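Local atomic coordinates of petrobactin biosynthesis protein AsbB (Bacillus anthracis, PDB entry 3TO3), a protein that catalyses the ATP-dependent condensation of spermidine with citryl-spermidine intermediates in the biosynthesis of the siderophore petrobactin. Residues S99-L104 / E124-I129; S166-I171 / G182-R187; W193-K198 / I269-S274; E465-F470 / D499-L504. One frame throughout, in Å; residues are numbered along the deposited sequence.

Contact 1 of 4, residues S99-L104 / E124-I129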
loop_
_atom_site.group_PDB
_atom_site.type_symbol
_atom_site.label_atom_id
_atom_site.label_comp_id
_atom_site.label_asym_id
_atom_site.label_seq_id
_atom_site.Cartn_x
_atom_site.Cartn_y
_atom_site.Cartn_z
ATOM N N SER B 99 -2.239 19.785 -13.438
ATOM C CA SER B 99 -2.180 18.373 -13.136
ATOM C C SER B 99 -0.771 17.862 -13.333
ATOM O O SER B 99 -0.324 17.706 -14.475
ATOM C CB SER B 99 -3.111 17.620 -14.096
ATOM O OG SER B 99 -2.967 16.229 -13.906
ATOM N N VAL B 100 -0.108 17.513 -12.235
ATOM C CA VAL B 100 1.235 17.000 -12.329
ATOM C C VAL B 100 1.202 15.671 -13.111
ATOM O O VAL B 100 2.087 15.393 -13.920
ATOM C CB VAL B 100 1.909 16.879 -10.929
ATOM C CG1 VAL B 100 1.356 15.709 -10.162
ATOM C CG2 VAL B 100 3.388 16.714 -11.076
ATOM N N ALA B 101 0.153 14.873 -12.927
ATOM C CA ALA B 101 0.051 13.629 -13.678
ATOM C C ALA B 101 0.016 13.878 -15.191
ATOM O O ALA B 101 0.685 13.169 -15.958
ATOM C CB ALA B 101 -1.183 12.796 -13.233
ATOM N N GLN B 102 -0.777 14.865 -15.616
ATOM C CA GLN B 102 -0.893 15.185 -17.037
ATOM C C GLN B 102 0.434 15.690 -17.615
ATOM O O GLN B 102 0.852 15.265 -18.714
ATOM C CB GLN B 102 -2.020 16.212 -17.296
ATOM C CG GLN B 102 -2.417 16.339 -18.765
ATOM C CD GLN B 102 -3.340 17.521 -19.044
ATOM O OE1 GLN B 102 -3.840 18.179 -18.120
ATOM N NE2 GLN B 102 -3.575 17.796 -20.337
ATOM N N PHE B 103 1.082 16.603 -16.884
ATOM C CA PHE B 103 2.380 17.090 -17.305
ATOM C C PHE B 103 3.289 15.872 -17.541
ATOM O O PHE B 103 3.835 15.701 -18.622
ATOM C CB PHE B 103 2.988 18.072 -16.282
ATOM C CG PHE B 103 4.431 18.414 -16.565
ATOM C CD1 PHE B 103 4.766 19.270 -17.601
ATOM C CD2 PHE B 103 5.460 17.835 -15.823
ATOM C CE1 PHE B 103 6.100 19.569 -17.888
ATOM C CE2 PHE B 103 6.790 18.120 -16.112
ATOM C CZ PHE B 103 7.106 18.991 -17.152
ATOM N N LEU B 104 3.426 15.002 -16.547
ATOM C CA LEU B 104 4.334 13.860 -16.702
ATOM C C LEU B 104 3.873 12.876 -17.790
ATOM O O LEU B 104 4.687 12.353 -18.552
ATOM C CB LEU B 104 4.601 13.154 -15.367
ATOM C CG LEU B 104 5.525 13.911 -14.405
ATOM C CD1 LEU B 104 5.786 13.122 -13.131
ATOM C CD2 LEU B 104 6.846 14.207 -15.058
ATOM N N GLU B 124 3.745 9.639 -5.776
ATOM C CA GLU B 124 4.528 10.281 -4.738
ATOM C C GLU B 124 4.493 11.778 -4.831
ATOM O O GLU B 124 4.521 12.471 -3.793
ATOM C CB GLU B 124 5.991 9.813 -4.797
ATOM C CG GLU B 124 6.141 8.457 -4.220
ATOM C CD GLU B 124 7.498 7.870 -4.510
ATOM O OE1 GLU B 124 8.492 8.636 -4.363
ATOM O OE2 GLU B 124 7.554 6.660 -4.886
ATOM N N LEU B 125 4.472 12.275 -6.072
ATOM C CA LEU B 125 4.383 13.711 -6.303
ATOM C C LEU B 125 3.038 14.252 -5.798
ATOM O O LEU B 125 2.995 15.314 -5.187
ATOM C CB LEU B 125 4.591 14.063 -7.789
ATOM C CG LEU B 125 6.060 13.873 -8.189
ATOM C CD1 LEU B 125 6.264 14.072 -9.673
ATOM C CD2 LEU B 125 6.934 14.842 -7.442
ATOM N N GLU B 126 1.955 13.525 -6.079
ATOM C CA GLU B 126 0.628 13.907 -5.635
ATOM C C GLU B 126 0.515 13.821 -4.118
ATOM O O GLU B 126 -0.138 14.643 -3.489
ATOM C CB GLU B 126 -0.443 13.003 -6.285
ATOM C CG GLU B 126 -0.645 13.316 -7.745
ATOM C CD GLU B 126 -1.594 12.336 -8.446
ATOM O OE1 GLU B 126 -1.876 11.244 -7.894
ATOM O OE2 GLU B 126 -2.055 12.664 -9.559
ATOM N N GLN B 127 1.131 12.812 -3.524
ATOM C CA GLN B 127 1.073 12.687 -2.081
ATOM C C GLN B 127 1.883 13.795 -1.428
ATOM O O GLN B 127 1.525 14.260 -0.360
ATOM C CB GLN B 127 1.538 11.309 -1.620
ATOM C CG GLN B 127 0.505 10.241 -1.886
ATOM C CD GLN B 127 -0.864 10.629 -1.386
ATOM O OE1 GLN B 127 -1.069 10.886 -0.194
ATOM N NE2 GLN B 127 -1.809 10.681 -2.290
ATOM N N THR B 128 2.955 14.230 -2.095
ATOM C CA THR B 128 3.794 15.310 -1.587
ATOM C C THR B 128 2.988 16.596 -1.549
ATOM O O THR B 128 2.880 17.245 -0.511
ATOM C CB THR B 128 5.107 15.485 -2.416
ATOM O OG1 THR B 128 5.984 14.407 -2.090
ATOM C CG2 THR B 128 5.823 16.793 -2.073
ATOM N N ILE B 129 2.404 16.940 -2.685
ATOM C CA ILE B 129 1.502 18.069 -2.774
ATOM C C ILE B 129 0.434 17.990 -1.692
ATOM O O ILE B 129 0.134 18.975 -1.014
ATOM C CB ILE B 129 0.849 18.109 -4.176
ATOM C CG1 ILE B 129 1.900 18.489 -5.213
ATOM C CG2 ILE B 129 -0.290 19.102 -4.248
ATOM C CD1 ILE B 129 1.389 18.437 -6.552
HETATM O O HOH W 1 -2.066 14.877 -10.610
#
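Val100 splays its two methyls toward helix 124-129: chi1 of 74° places CG1 between the backbone N and the carbonyl carbon and leaves CG2 anti to N. CG2 thereby reaches Leu125 CD1 at 4.1 Å and CG1 lies 3.9 Å from Glu126 CG. Leu104, one turn on, sends its own CD1 to 3.6 Å from Leu125 CD1, so Leu125 CD1 meets both residues of the first helix, whose side chains run across that of Leu125 at about a right angle. Helices 100-110 and 115-138 follow each other in the chain as a helical hairpin, their axes here 10.8 Å apart and 150° between directions, a spacing filled mainly by side chains. Leu31 of helix 18-37 also packs on Val100. At the start of the first helix Ser99 is the N-cap, its OG accepting from Gln102 N at 3.1 Å. Glu126, extended beyond CG, carries its carboxylate past the apolar layer to lie 3.8 Å (OE2) from Ala101 CB; its charge is paired with Lys359 of the second subunit. Within the second helix, Glu124 O accepts from both Thr128 N and Thr128 OG1, which approach from opposite faces of the carbonyl plane.

Contact 2 of 4, residues S166-I171 / G182-R187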
loop_
_atom_site.group_PDB
_atom_site.type_symbol
_atom_site.label_atom_id
_atom_site.label_comp_id
_atom_site.label_asym_id
_atom_site.label_seq_id
_atom_site.Cartn_x
_atom_site.Cartn_y
_atom_site.Cartn_z
ATOM N N SER B 166 9.426 15.110 -5.015
ATOM C CA SER B 166 8.518 14.740 -3.943
ATOM C C SER B 166 9.270 14.616 -2.596
ATOM O O SER B 166 9.799 13.547 -2.249
ATOM C CB SER B 166 7.848 13.410 -4.304
ATOM O OG SER B 166 8.829 12.424 -4.524
ATOM N N TYR B 167 9.174 15.676 -1.798
ATOM C CA TYR B 167 9.883 15.800 -0.530
ATOM C C TYR B 167 9.058 15.438 0.702
ATOM O O TYR B 167 9.567 15.420 1.818
ATOM C CB TYR B 167 10.365 17.265 -0.400
ATOM C CG TYR B 167 9.306 18.334 -0.730
ATOM C CD1 TYR B 167 8.381 18.747 0.226
ATOM C CD2 TYR B 167 9.209 18.894 -1.998
ATOM C CE1 TYR B 167 7.409 19.707 -0.058
ATOM C CE2 TYR B 167 8.238 19.863 -2.295
ATOM C CZ TYR B 167 7.344 20.263 -1.310
ATOM O OH TYR B 167 6.373 21.201 -1.568
ATOM N N LYS B 168 7.754 15.363 0.488
ATOM C CA LYS B 168 6.694 14.918 1.404
ATOM C C LYS B 168 5.882 13.606 1.253
ATOM O O LYS B 168 4.783 13.529 1.805
ATOM C CB LYS B 168 5.860 16.092 1.924
ATOM C CG LYS B 168 5.841 16.149 3.450
ATOM C CD LYS B 168 5.350 17.510 3.922
ATOM C CE LYS B 168 6.516 18.377 4.365
ATOM N NZ LYS B 168 6.049 19.688 4.838
ATOM N N ALA B 169 6.249 12.713 0.349
ATOM C CA ALA B 169 5.317 11.654 -0.068
ATOM C C ALA B 169 4.615 10.935 1.078
ATOM O O ALA B 169 3.370 10.820 1.078
ATOM C CB ALA B 169 6.011 10.650 -0.956
ATOM N N ARG B 170 5.403 10.467 2.035
ATOM C CA ARG B 170 4.890 9.696 3.169
ATOM C C ARG B 170 3.898 8.604 2.766
ATOM O O ARG B 170 2.799 8.541 3.329
ATOM C CB ARG B 170 4.227 10.613 4.197
ATOM C CG ARG B 170 5.197 11.349 5.090
ATOM C CD ARG B 170 4.538 12.523 5.811
ATOM N NE ARG B 170 5.542 13.491 6.215
ATOM C CZ ARG B 170 5.310 14.580 6.945
ATOM N NH1 ARG B 170 4.083 14.869 7.358
ATOM N NH2 ARG B 170 6.317 15.395 7.235
ATOM N N ILE B 171 4.255 7.765 1.792
ATOM C CA ILE B 171 3.368 6.661 1.371
ATOM C C ILE B 171 3.138 5.668 2.544
ATOM O O ILE B 171 4.083 5.126 3.150
ATOM C CB ILE B 171 3.920 5.921 0.121
ATOM C CG1 ILE B 171 4.496 6.924 -0.897
ATOM C CG2 ILE B 171 2.845 4.960 -0.525
ATOM C CD1 ILE B 171 3.509 7.884 -1.498
ATOM N N GLY B 182 3.134 13.369 11.791
ATOM C CA GLY B 182 3.925 14.249 10.947
ATOM C C GLY B 182 4.661 15.216 11.860
ATOM O O GLY B 182 4.093 15.746 12.830
ATOM N N TYR B 183 5.938 15.423 11.577
ATOM C CA TYR B 183 6.775 16.191 12.465
ATOM C C TYR B 183 6.319 17.656 12.566
ATOM O O TYR B 183 6.630 18.337 13.542
ATOM C CB TYR B 183 8.249 16.077 12.052
ATOM C CG TYR B 183 8.688 16.926 10.858
ATOM C CD1 TYR B 183 8.910 18.302 10.995
ATOM C CD2 TYR B 183 8.929 16.346 9.609
ATOM C CE1 TYR B 183 9.341 19.088 9.904
ATOM C CE2 TYR B 183 9.364 17.117 8.513
ATOM C CZ TYR B 183 9.562 18.487 8.668
ATOM O OH TYR B 183 9.976 19.248 7.592
ATOM N N GLU B 184 5.580 18.140 11.570
ATOM C CA GLU B 184 5.081 19.524 11.601
ATOM C C GLU B 184 4.129 19.764 12.775
ATOM O O GLU B 184 3.989 20.902 13.253
ATOM C CB GLU B 184 4.335 19.903 10.302
ATOM C CG GLU B 184 5.126 19.727 9.011
ATOM C CD GLU B 184 4.774 18.433 8.269
ATOM O OE1 GLU B 184 4.552 17.393 8.935
ATOM O OE2 GLU B 184 4.701 18.465 7.020
ATOM N N PHE B 185 3.443 18.707 13.202
ATOM C CA PHE B 185 2.371 18.864 14.174
ATOM C C PHE B 185 2.785 18.689 15.629
ATOM O O PHE B 185 2.004 18.985 16.538
ATOM C CB PHE B 185 1.159 18.029 13.769
ATOM C CG PHE B 185 0.819 18.191 12.328
ATOM C CD1 PHE B 185 1.154 17.204 11.406
ATOM C CD2 PHE B 185 0.245 19.369 11.868
ATOM C CE1 PHE B 185 0.871 17.364 10.055
ATOM C CE2 PHE B 185 -0.045 19.533 10.530
ATOM C CZ PHE B 185 0.267 18.501 9.618
HETATM N N MSE B 186 4.021 18.246 15.829
HETATM C CA MSE B 186 4.671 18.235 17.151
HETATM C C MSE B 186 3.831 17.546 18.193
HETATM O O MSE B 186 3.689 18.045 19.304
HETATM C CB MSE B 186 4.941 19.653 17.631
HETATM C CG MSE B 186 6.029 20.362 16.871
HETATM SE SE MSE B 186 6.435 22.062 17.730
HETATM C CE MSE B 186 4.860 23.057 17.173
ATOM N N ARG B 187 3.240 16.428 17.818
ATOM C CA ARG B 187 2.370 15.697 18.717
ATOM C C ARG B 187 3.224 14.790 19.586
ATOM O O ARG B 187 4.112 14.117 19.087
ATOM C CB ARG B 187 1.368 14.875 17.919
ATOM C CG ARG B 187 0.228 15.695 17.348
ATOM C CD ARG B 187 -0.849 15.904 18.386
ATOM N NE ARG B 187 -1.959 16.688 17.862
ATOM C CZ ARG B 187 -2.015 18.019 17.885
ATOM N NH1 ARG B 187 -1.010 18.718 18.407
ATOM N NH2 ARG B 187 -3.073 18.652 17.383
#
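Glu184 receives two cationic side chains of segment 166-171, one on each carboxylate oxygen. Arg170 reaches OE1 end-on with two nitrogens: NH1 lies 3.0 Å from Glu184 OE1, on the syn lone pair of that oxygen, whereas NH2, 3.2 Å from the same OE1, comes from above the carboxylate plane. OE1 stays in the plane of the guanidinium, yet the two flat groups stand 76° apart, so this is not the side-by-side pairing in which each nitrogen takes its own oxygen. The bend of Glu184 at chi2 (100°) turns the carboxylate so that each oxygen meets one of the two cations. Lys168 NZ donates to the other oxygen, Glu184 OE2, at 2.8 Å, meeting it on the anti side, and its CG lies over the rim of one face of the Arg170 guanidinium.

Both cations have further partners. Lys168 NZ also bridges to Asp132 and donates to the carbonyl of Ile158; Arg170 NH1 has a further acceptor in Asn178 OD1. Tyr183, whose CE2 lies at the guanidinium edge 3.7 Å from Arg170 NH2, gives its hydroxyl to Leu157 O, and its carbonyl is met by Asn155 ND2. Gly182, the residue that leaves helix 175-181, brings its CA within 3.6 Å of Arg170 NH1, and its carbonyl accepts from Phe185 N. Arg170, in positive phi, shares with Ile171 a G1 beta bulge opposite Leu305. The arrangement is a buried salt-bridge network that ties two loops flanking helix 175-181 beside the ATP pocket, where Arg170 and Tyr183 both touch the ATP-binding Met284.

Contact 3 of 4, residues W193-K198 / I269-S274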
loop_
_atom_site.group_PDB
_atom_site.type_symbol
_atom_site.label_atom_id
_atom_site.label_comp_id
_atom_site.label_asym_id
_atom_site.label_seq_id
_atom_site.Cartn_x
_atom_site.Cartn_y
_atom_site.Cartn_z
ATOM N N TRP B 193 7.026 -0.562 24.067
ATOM C CA TRP B 193 8.093 -1.499 24.429
ATOM C C TRP B 193 7.677 -2.922 24.159
ATOM O O TRP B 193 6.600 -3.344 24.591
ATOM C CB TRP B 193 8.439 -1.384 25.922
ATOM C CG TRP B 193 9.336 -0.238 26.218
ATOM C CD1 TRP B 193 8.978 0.947 26.762
ATOM C CD2 TRP B 193 10.733 -0.139 25.916
ATOM N NE1 TRP B 193 10.059 1.773 26.837
ATOM C CE2 TRP B 193 11.154 1.130 26.325
ATOM C CE3 TRP B 193 11.672 -1.017 25.360
ATOM C CZ2 TRP B 193 12.484 1.561 26.200
ATOM C CZ3 TRP B 193 12.969 -0.603 25.237
ATOM C CH2 TRP B 193 13.372 0.686 25.657
ATOM N N ILE B 194 8.525 -3.672 23.451
ATOM C CA ILE B 194 8.283 -5.098 23.276
ATOM C C ILE B 194 9.480 -5.904 23.778
ATOM O O ILE B 194 10.607 -5.425 23.788
ATOM C CB ILE B 194 8.019 -5.515 21.766
ATOM C CG1 ILE B 194 9.304 -5.403 20.942
ATOM C CG2 ILE B 194 6.876 -4.726 21.143
ATOM C CD1 ILE B 194 9.210 -5.926 19.558
ATOM N N ALA B 195 9.227 -7.138 24.184
ATOM C CA ALA B 195 10.286 -8.093 24.383
ATOM C C ALA B 195 10.455 -8.889 23.100
ATOM O O ALA B 195 9.477 -9.303 22.481
ATOM C CB ALA B 195 9.960 -9.022 25.538
ATOM N N ALA B 196 11.702 -9.117 22.709
ATOM C CA ALA B 196 11.996 -9.881 21.509
ATOM C C ALA B 196 12.923 -11.022 21.875
ATOM O O ALA B 196 13.948 -10.793 22.496
ATOM C CB ALA B 196 12.658 -8.980 20.478
ATOM N N HIS B 197 12.580 -12.236 21.463
ATOM C CA HIS B 197 13.367 -13.419 21.772
ATOM C C HIS B 197 14.748 -13.470 21.063
ATOM O O HIS B 197 14.892 -13.155 19.865
ATOM C CB HIS B 197 12.553 -14.664 21.489
ATOM C CG HIS B 197 13.122 -15.915 22.094
ATOM N ND1 HIS B 197 14.377 -16.392 21.782
ATOM C CD2 HIS B 197 12.587 -16.813 22.954
ATOM C CE1 HIS B 197 14.597 -17.519 22.434
ATOM N NE2 HIS B 197 13.524 -17.799 23.152
ATOM N N LYS B 198 15.753 -13.860 21.834
ATOM C CA LYS B 198 17.139 -13.747 21.431
ATOM C C LYS B 198 17.488 -14.767 20.358
ATOM O O LYS B 198 18.586 -14.769 19.817
ATOM C CB LYS B 198 18.065 -13.937 22.649
ATOM C CG LYS B 198 17.997 -12.805 23.674
ATOM C CD LYS B 198 19.090 -12.958 24.727
ATOM C CE LYS B 198 18.806 -12.149 25.993
ATOM N NZ LYS B 198 19.800 -12.414 27.113
ATOM N N ILE B 269 6.756 -10.124 22.433
ATOM C CA ILE B 269 5.758 -9.975 23.483
ATOM C C ILE B 269 5.579 -8.493 23.766
ATOM O O ILE B 269 6.555 -7.765 23.982
ATOM C CB ILE B 269 6.181 -10.659 24.796
ATOM C CG1 ILE B 269 6.476 -12.142 24.583
ATOM C CG2 ILE B 269 5.116 -10.470 25.859
ATOM C CD1 ILE B 269 7.116 -12.842 25.791
ATOM N N TYR B 270 4.325 -8.060 23.761
ATOM C CA TYR B 270 3.994 -6.682 24.016
ATOM C C TYR B 270 4.112 -6.401 25.515
ATOM O O TYR B 270 3.531 -7.103 26.326
ATOM C CB TYR B 270 2.576 -6.387 23.509
ATOM C CG TYR B 270 2.021 -5.078 24.030
ATOM C CD1 TYR B 270 2.343 -3.872 23.439
ATOM C CD2 TYR B 270 1.178 -5.053 25.133
ATOM C CE1 TYR B 270 1.846 -2.652 23.955
ATOM C CE2 TYR B 270 0.679 -3.856 25.643
ATOM C CZ TYR B 270 1.011 -2.663 25.049
ATOM O OH TYR B 270 0.515 -1.482 25.580
ATOM N N LEU B 271 4.852 -5.362 25.873
ATOM C CA LEU B 271 5.000 -4.961 27.270
ATOM C C LEU B 271 4.126 -3.734 27.612
ATOM O O LEU B 271 3.283 -3.801 28.506
ATOM C CB LEU B 271 6.468 -4.757 27.641
ATOM C CG LEU B 271 7.250 -6.016 27.290
ATOM C CD1 LEU B 271 8.790 -5.778 27.310
ATOM C CD2 LEU B 271 6.830 -7.129 28.237
ATOM N N GLY B 272 4.354 -2.610 26.943
ATOM C CA GLY B 272 3.555 -1.413 27.192
ATOM C C GLY B 272 4.170 -0.146 26.622
ATOM O O GLY B 272 4.973 -0.198 25.693
ATOM N N GLU B 273 3.824 0.997 27.203
ATOM C CA GLU B 273 4.211 2.292 26.648
ATOM C C GLU B 273 5.339 2.914 27.440
ATOM O O GLU B 273 5.469 2.640 28.626
ATOM C CB GLU B 273 3.001 3.223 26.613
ATOM C CG GLU B 273 1.788 2.534 25.997
ATOM C CD GLU B 273 0.596 3.439 25.809
ATOM O OE1 GLU B 273 -0.265 3.491 26.715
ATOM O OE2 GLU B 273 0.510 4.072 24.739
ATOM N N SER B 274 6.189 3.708 26.788
ATOM C CA SER B 274 7.246 4.380 27.536
ATOM C C SER B 274 6.659 5.346 28.559
ATOM O O SER B 274 5.543 5.826 28.385
ATOM C CB SER B 274 8.210 5.103 26.599
ATOM O OG SER B 274 7.514 5.909 25.686
#
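Ala195 CB is the middle of a small apolar cluster, 4.2 Å from Ile269 CB and 3.9 Å from Leu271 CD1. Leu271, its CG beside the backbone N, folds back along strand 193-197 so that CD1 also lies 3.6 Å from Ile194 C, while its CB comes 4.3 Å from Trp193 CB. Tyr227 and Ile231 of helix 221-232 and Tyr241 and Phe243 of strand 241-246, the other neighbour of 192-197, pack on these groups. The two strands are antiparallel, with 192-197 as the central strand of a three-stranded sheet, and the register slips at a classic beta bulge: Leu271 and Gly272 both face Trp193. Trp193 O takes Leu271 N at 3.0 Å and, weakly, Gly272 N, while Trp193 N donates to Gly272 O. Gly272 has phi 165° and psi -155°, where a side chain would run into the carbonyl O of Leu271. Beyond the bulge, Ala195 and Ile269 form a hydrogen-bonded pair, each N reaching the other's O. Farther out, Trp193 NE1 lies 3.8 Å from Ser274 CB, and the Ser274 hydroxyl bonds to Leu191 N and Asp276 O. On the face of Ile194, Tyr270 meets His8 of the second subunit edge-to-face.

Contact 4 of 4, residues E465-F470 / D499-L504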
loop_
_atom_site.group_PDB
_atom_site.type_symbol
_atom_site.label_atom_id
_atom_site.label_comp_id
_atom_site.label_asym_id
_atom_site.label_seq_id
_atom_site.Cartn_x
_atom_site.Cartn_y
_atom_site.Cartn_z
ATOM N N GLU B 465 31.277 6.781 3.982
ATOM C CA GLU B 465 32.226 6.112 3.117
ATOM C C GLU B 465 33.657 6.391 3.600
ATOM O O GLU B 465 33.923 7.415 4.228
ATOM C CB GLU B 465 32.041 6.573 1.672
ATOM C CG GLU B 465 30.701 6.157 1.095
ATOM C CD GLU B 465 30.539 6.456 -0.400
ATOM O OE1 GLU B 465 31.442 7.049 -1.023
ATOM O OE2 GLU B 465 29.490 6.085 -0.958
ATOM N N PHE B 466 34.580 5.490 3.299
ATOM C CA PHE B 466 35.987 5.734 3.587
ATOM C C PHE B 466 36.911 5.100 2.550
ATOM O O PHE B 466 36.537 4.147 1.868
ATOM C CB PHE B 466 36.359 5.280 5.007
ATOM C CG PHE B 466 36.391 3.800 5.189
ATOM C CD1 PHE B 466 37.509 3.065 4.806
ATOM C CD2 PHE B 466 35.318 3.137 5.770
ATOM C CE1 PHE B 466 37.549 1.696 4.992
ATOM C CE2 PHE B 466 35.342 1.761 5.949
ATOM C CZ PHE B 466 36.463 1.040 5.564
ATOM N N TYR B 467 38.102 5.673 2.416
ATOM C CA TYR B 467 39.078 5.193 1.468
ATOM C C TYR B 467 40.254 4.671 2.277
ATOM O O TYR B 467 41.001 5.443 2.869
ATOM C CB TYR B 467 39.509 6.312 0.510
ATOM C CG TYR B 467 40.465 5.829 -0.569
ATOM C CD1 TYR B 467 40.120 4.774 -1.404
ATOM C CD2 TYR B 467 41.725 6.414 -0.736
ATOM C CE1 TYR B 467 40.995 4.318 -2.371
ATOM C CE2 TYR B 467 42.615 5.961 -1.716
ATOM C CZ TYR B 467 42.242 4.918 -2.529
ATOM O OH TYR B 467 43.118 4.449 -3.500
ATOM N N ARG B 468 40.415 3.355 2.280
ATOM C CA ARG B 468 41.323 2.668 3.198
ATOM C C ARG B 468 42.764 3.181 3.153
ATOM O O ARG B 468 43.382 3.385 4.191
ATOM C CB ARG B 468 41.274 1.150 2.946
ATOM C CG ARG B 468 42.101 0.309 3.906
ATOM C CD ARG B 468 41.844 -1.184 3.694
ATOM N NE ARG B 468 40.518 -1.552 4.186
ATOM C CZ ARG B 468 40.291 -2.136 5.357
ATOM N NH1 ARG B 468 41.312 -2.446 6.152
ATOM N NH2 ARG B 468 39.045 -2.420 5.726
ATOM N N PRO B 469 43.311 3.389 1.948
ATOM C CA PRO B 469 44.681 3.916 1.887
ATOM C C PRO B 469 44.865 5.270 2.579
ATOM O O PRO B 469 46.002 5.584 2.908
ATOM C CB PRO B 469 44.935 4.049 0.384
ATOM C CG PRO B 469 44.069 2.982 -0.222
ATOM C CD PRO B 469 42.808 3.015 0.616
ATOM N N PHE B 470 43.804 6.049 2.801
ATOM C CA PHE B 470 43.970 7.329 3.484
ATOM C C PHE B 470 43.910 7.282 5.026
ATOM O O PHE B 470 44.185 8.283 5.690
ATOM C CB PHE B 470 42.940 8.357 2.984
ATOM C CG PHE B 470 43.362 9.102 1.739
ATOM C CD1 PHE B 470 44.306 8.557 0.865
ATOM C CD2 PHE B 470 42.832 10.352 1.459
ATOM C CE1 PHE B 470 44.703 9.245 -0.259
ATOM C CE2 PHE B 470 43.231 11.053 0.341
ATOM C CZ PHE B 470 44.167 10.505 -0.522
ATOM N N ASP B 499 36.805 1.515 -3.129
ATOM C CA ASP B 499 38.102 1.156 -3.685
ATOM C C ASP B 499 38.669 2.296 -4.509
ATOM O O ASP B 499 39.836 2.259 -4.894
ATOM C CB ASP B 499 37.992 -0.101 -4.551
ATOM C CG ASP B 499 37.350 0.174 -5.902
ATOM O OD1 ASP B 499 36.808 1.285 -6.089
ATOM O OD2 ASP B 499 37.386 -0.727 -6.771
ATOM N N ARG B 500 37.832 3.295 -4.787
ATOM C CA ARG B 500 38.246 4.428 -5.611
ATOM C C ARG B 500 38.309 5.723 -4.812
ATOM O O ARG B 500 37.410 6.051 -4.026
ATOM C CB ARG B 500 37.376 4.564 -6.877
ATOM C CG ARG B 500 35.874 4.476 -6.632
ATOM C CD ARG B 500 35.060 4.246 -7.916
ATOM N NE ARG B 500 34.936 5.429 -8.775
ATOM C CZ ARG B 500 34.145 6.481 -8.526
ATOM N NH1 ARG B 500 33.402 6.538 -7.419
ATOM N NH2 ARG B 500 34.105 7.493 -9.385
ATOM N N ILE B 501 39.398 6.447 -5.015
ATOM C CA ILE B 501 39.629 7.698 -4.315
ATOM C C ILE B 501 38.617 8.784 -4.718
ATOM O O ILE B 501 38.380 9.749 -3.962
ATOM C CB ILE B 501 41.067 8.153 -4.559
ATOM C CG1 ILE B 501 41.417 9.376 -3.719
ATOM C CG2 ILE B 501 41.311 8.411 -6.048
ATOM C CD1 ILE B 501 42.913 9.591 -3.676
ATOM N N GLU B 502 38.004 8.628 -5.893
ATOM C CA GLU B 502 36.982 9.584 -6.341
ATOM C C GLU B 502 35.764 9.598 -5.434
ATOM O O GLU B 502 35.015 10.581 -5.405
ATOM C CB GLU B 502 36.547 9.337 -7.788
ATOM C CG GLU B 502 37.590 9.729 -8.841
ATOM C CD GLU B 502 38.690 8.677 -9.022
ATOM O OE1 GLU B 502 38.597 7.579 -8.423
ATOM O OE2 GLU B 502 39.650 8.949 -9.775
ATOM N N CYS B 503 35.568 8.511 -4.681
ATOM C CA CYS B 503 34.491 8.451 -3.686
ATOM C C CYS B 503 34.577 9.688 -2.811
ATOM O O CYS B 503 33.572 10.312 -2.481
ATOM C CB CYS B 503 34.583 7.168 -2.813
ATOM S SG CYS B 503 35.426 7.262 -1.133
ATOM N N LEU B 504 35.796 10.047 -2.437
ATOM C CA LEU B 504 35.999 11.176 -1.503
ATOM C C LEU B 504 35.698 12.532 -2.149
ATOM O O LEU B 504 35.009 13.395 -1.584
ATOM C CB LEU B 504 37.406 11.173 -0.891
ATOM C CG LEU B 504 37.943 9.917 -0.184
ATOM C CD1 LEU B 504 39.396 10.137 0.219
ATOM C CD2 LEU B 504 37.111 9.566 1.039
#
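Strand 465-467 is the middle of a small three-stranded sheet, and Tyr467 with Phe470 from the 3-10 turn after it lies against Ile501 and Leu504, in the turn leading into and the first part of helix 502-528. The helix comes soon after strand 497-498, which pairs in parallel with 465-467, so the contact packs the strand and its turn against the chain entering this helix. Tyr467 CG is anti to the backbone N (chi1 -176°), which brings the ring face against Ile501. Ile501 CB stands over that face in a CH-pi contact, 4.1 Å from the centroid and 19° off the ring normal; Pro469 CD covers the opposite face. At the ring edge, near its plane, Tyr467 CE1 is 3.5 Å from Asp499 O. Beyond the ring, Leu504 CD1 touches both aromatic residues, 3.8 Å from Tyr467 CB and 3.7 Å from Phe470 CD2. Ile501 CD1 touches Phe470 CZ at 3.5 Å. Phe470 also takes a cation-pi contact from Arg556. Earlier in the strand, Glu465 OE1 lies 3.6 Å from Cys503 CB. The two segments share no hydrogen bonds: Arg468 and Arg500 find their carboxylates in Glu497 and Glu506. Cohesion between the segments therefore rests on one ring face, aromatic carbons and methyl groups, with both arginines paired outside the two segments.

In the fold
Contacts 1 and 2 adjoin: their centres are 17 Å apart, and Thr128 OG1 of contact 1 packs 3.0 Å from Ala169 N of contact 2, so helix 115-138 backs the loop that carries Lys168 and Arg170. Contact 2 lies nearest the nucleotide, with the Tyr183 side chain about 6 Å from ATP, whereas Leu125 of contact 1 is about 12 Å from it. Contact 4 sits across the chain's centre from contact 2, centres about 35 Å apart, with the Glu465 side chain about 14 Å from the magnesium ion. Contact 3 is remote from the site, its centre about 27 Å from that of contact 2; like contact 1, it touches the second subunit of the homodimer.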